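Local structure of flavoprotein (Thermotoga maritima, 5V8S) at residues N53-K58 with L236-G241. The protein is a flavo-di-iron protein that probably works as an oxidoreductase, carrying electrons between a bound FMN and a non-haem di-iron centre. The protein carries 1 engineered substitution. Numbering follows the deposited sequence.
Sequences NAYLVK and LLPGHG. With FEO (mu-oxo-diiron), chain C.
N53 and Y55, alternate residues of strand 53-58, meet segment 236-241, the two strand axes approaching to 7.8 Å with their directions 123° apart. N53 N donates to G239 O at 2.8 Å, where the CA atoms come nearest. The amide nitrogen of the N53 side chain spans two further carbonyls of the segment: ND2 bonds to G241 O at 2.9 Å and to P238 O at 3.1 Å, the latter lying in the amide plane. Its other end, OD1, is held by S51 OG, so the amide's rotation is fixed from both sides. P238 O takes a second hydrogen bond, 2.8 Å from Y55 OH, and the two donors reach it from opposite faces of its carbonyl plane; this buried oxygen is thus doubly satisfied. With CG anti to its carbonyl carbon (chi1 -59°), Y55 sets its ring where the L237 side chain crosses it at a slant, L237 CB lying 3.6 Å from Y55 CZ. F177 meets the Y55 ring edge-to-face. The H240 side chain leaves the backbone facing away from segment 53-58; H240 NE2 binds the iron FE2 of the mu-oxo-diiron group at 2.2 Å while ND1 bonds to S51 O, a second-shell contact that orients the imidazole. The arrangement joins the two sheets of the metallo-beta-lactamase fold where a histidine-bearing loop that follows strand 235-238 supplies a ligand to the di-iron site.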
loop_
_atom_site.group_PDB
_atom_site.type_symbol
_atom_site.label_atom_id
_atom_site.label_comp_id
_atom_site.label_asym_id
_atom_site.label_seq_id
_atom_site.Cartn_x
_atom_site.Cartn_y
_atom_site.Cartn_z
ATOM N N ASN A 53 -17.192 12.143 19.117
ATOM C CA ASN A 53 -18.191 13.017 19.725
ATOM C C ASN A 53 -19.243 12.165 20.419
ATOM O O ASN A 53 -19.868 11.321 19.776
ATOM C CB ASN A 53 -18.937 13.856 18.679
ATOM C CG ASN A 53 -18.011 14.664 17.766
ATOM O OD1 ASN A 53 -16.858 14.962 18.100
ATOM N ND2 ASN A 53 -18.536 15.033 16.600
ATOM N N ALA A 54 -19.440 12.391 21.712
ATOM C CA ALA A 54 -20.527 11.784 22.465
ATOM C C ALA A 54 -21.405 12.898 23.010
ATOM O O ALA A 54 -21.000 14.057 23.032
ATOM C CB ALA A 54 -19.965 10.946 23.616
ATOM N N TYR A 55 -22.615 12.545 23.442
ATOM C CA TYR A 55 -23.586 13.552 23.848
ATOM C C TYR A 55 -24.255 13.131 25.145
ATOM O O TYR A 55 -24.456 11.939 25.392
ATOM C CB TYR A 55 -24.660 13.771 22.771
ATOM C CG TYR A 55 -24.040 14.220 21.464
ATOM C CD1 TYR A 55 -23.573 13.289 20.542
ATOM C CD2 TYR A 55 -23.870 15.562 21.171
ATOM C CE1 TYR A 55 -22.964 13.687 19.358
ATOM C CE2 TYR A 55 -23.272 15.967 19.993
ATOM C CZ TYR A 55 -22.824 15.033 19.092
ATOM O OH TYR A 55 -22.242 15.475 17.930
ATOM N N LEU A 56 -24.631 14.123 25.957
ATOM C CA LEU A 56 -25.395 13.881 27.175
ATOM C C LEU A 56 -26.655 14.737 27.145
ATOM O O LEU A 56 -26.575 15.960 26.976
ATOM C CB LEU A 56 -24.577 14.213 28.428
ATOM C CG LEU A 56 -25.319 13.951 29.748
ATOM C CD1 LEU A 56 -25.365 12.458 30.035
ATOM C CD2 LEU A 56 -24.676 14.701 30.900
ATOM N N VAL A 57 -27.808 14.096 27.327
ATOM C CA VAL A 57 -29.092 14.786 27.365
ATOM C C VAL A 57 -29.587 14.711 28.800
ATOM O O VAL A 57 -29.839 13.619 29.307
ATOM C CB VAL A 57 -30.125 14.169 26.402
ATOM C CG1 VAL A 57 -31.332 15.099 26.263
ATOM C CG2 VAL A 57 -29.503 13.888 25.036
ATOM N N LYS A 58 -29.725 15.863 29.453
ATOM C CA LYS A 58 -30.174 15.918 30.836
ATOM C C LYS A 58 -31.642 16.302 30.837
ATOM O O LYS A 58 -32.002 17.394 30.384
ATOM C CB LYS A 58 -29.339 16.915 31.638
ATOM C CG LYS A 58 -27.861 16.528 31.669
ATOM C CD LYS A 58 -27.039 17.408 32.608
ATOM C CE LYS A 58 -27.109 16.935 34.053
ATOM N NZ LYS A 58 -26.242 17.771 34.959
ATOM N N LEU A 236 -28.155 18.167 13.104
ATOM C CA LEU A 236 -27.531 16.858 12.952
ATOM C C LEU A 236 -26.266 16.847 13.793
ATOM O O LEU A 236 -25.373 17.681 13.592
ATOM C CB LEU A 236 -27.229 16.560 11.482
ATOM C CG LEU A 236 -26.775 15.129 11.190
ATOM C CD1 LEU A 236 -27.232 14.722 9.806
ATOM C CD2 LEU A 236 -25.264 14.951 11.307
ATOM N N LEU A 237 -26.196 15.895 14.731
ATOM C CA LEU A 237 -25.131 15.783 15.725
ATOM C C LEU A 237 -24.443 14.442 15.487
ATOM O O LEU A 237 -24.891 13.398 16.003
ATOM C CB LEU A 237 -25.712 15.824 17.140
ATOM C CG LEU A 237 -26.028 17.203 17.745
ATOM C CD1 LEU A 237 -26.807 18.093 16.794
ATOM C CD2 LEU A 237 -26.741 17.039 19.071
ATOM N N PRO A 238 -23.378 14.413 14.692
ATOM C CA PRO A 238 -22.710 13.140 14.374
ATOM C C PRO A 238 -21.614 12.772 15.348
ATOM O O PRO A 238 -21.235 13.560 16.220
ATOM C CB PRO A 238 -22.097 13.418 12.999
ATOM C CG PRO A 238 -21.685 14.877 13.123
ATOM C CD PRO A 238 -22.726 15.555 14.036
ATOM N N GLY A 239 -21.046 11.580 15.145
ATOM C CA GLY A 239 -20.006 11.053 16.004
ATOM C C GLY A 239 -18.609 11.504 15.687
ATOM O O GLY A 239 -17.709 11.258 16.486
ATOM N N HIS A 240 -18.414 12.132 14.536
ATOM C CA HIS A 240 -17.101 12.604 14.117
ATOM C C HIS A 240 -17.269 13.933 13.408
ATOM O O HIS A 240 -18.134 14.057 12.546
ATOM C CB HIS A 240 -16.447 11.632 13.119
ATOM C CG HIS A 240 -16.398 10.209 13.584
ATOM N ND1 HIS A 240 -15.623 9.786 14.641
ATOM C CD2 HIS A 240 -17.043 9.113 13.130
ATOM C CE1 HIS A 240 -15.783 8.485 14.813
ATOM N NE2 HIS A 240 -16.633 8.052 13.903
ATOM N N GLY A 241 -16.411 14.897 13.746
ATOM C CA GLY A 241 -16.393 16.175 13.040
ATOM C C GLY A 241 -17.394 17.188 13.582
ATOM O O GLY A 241 -17.760 17.185 14.757
HETATM FE FE1 FEO C . -18.042 3.067 12.217
HETATM FE FE2 FEO C . -17.210 5.944 13.846
HETATM O O FEO C . -17.418 4.084 13.669
HETATM O O HOH W 1 -16.308 4.039 11.260
HETATM O O HOH W 2 -16.193 5.921 11.812
#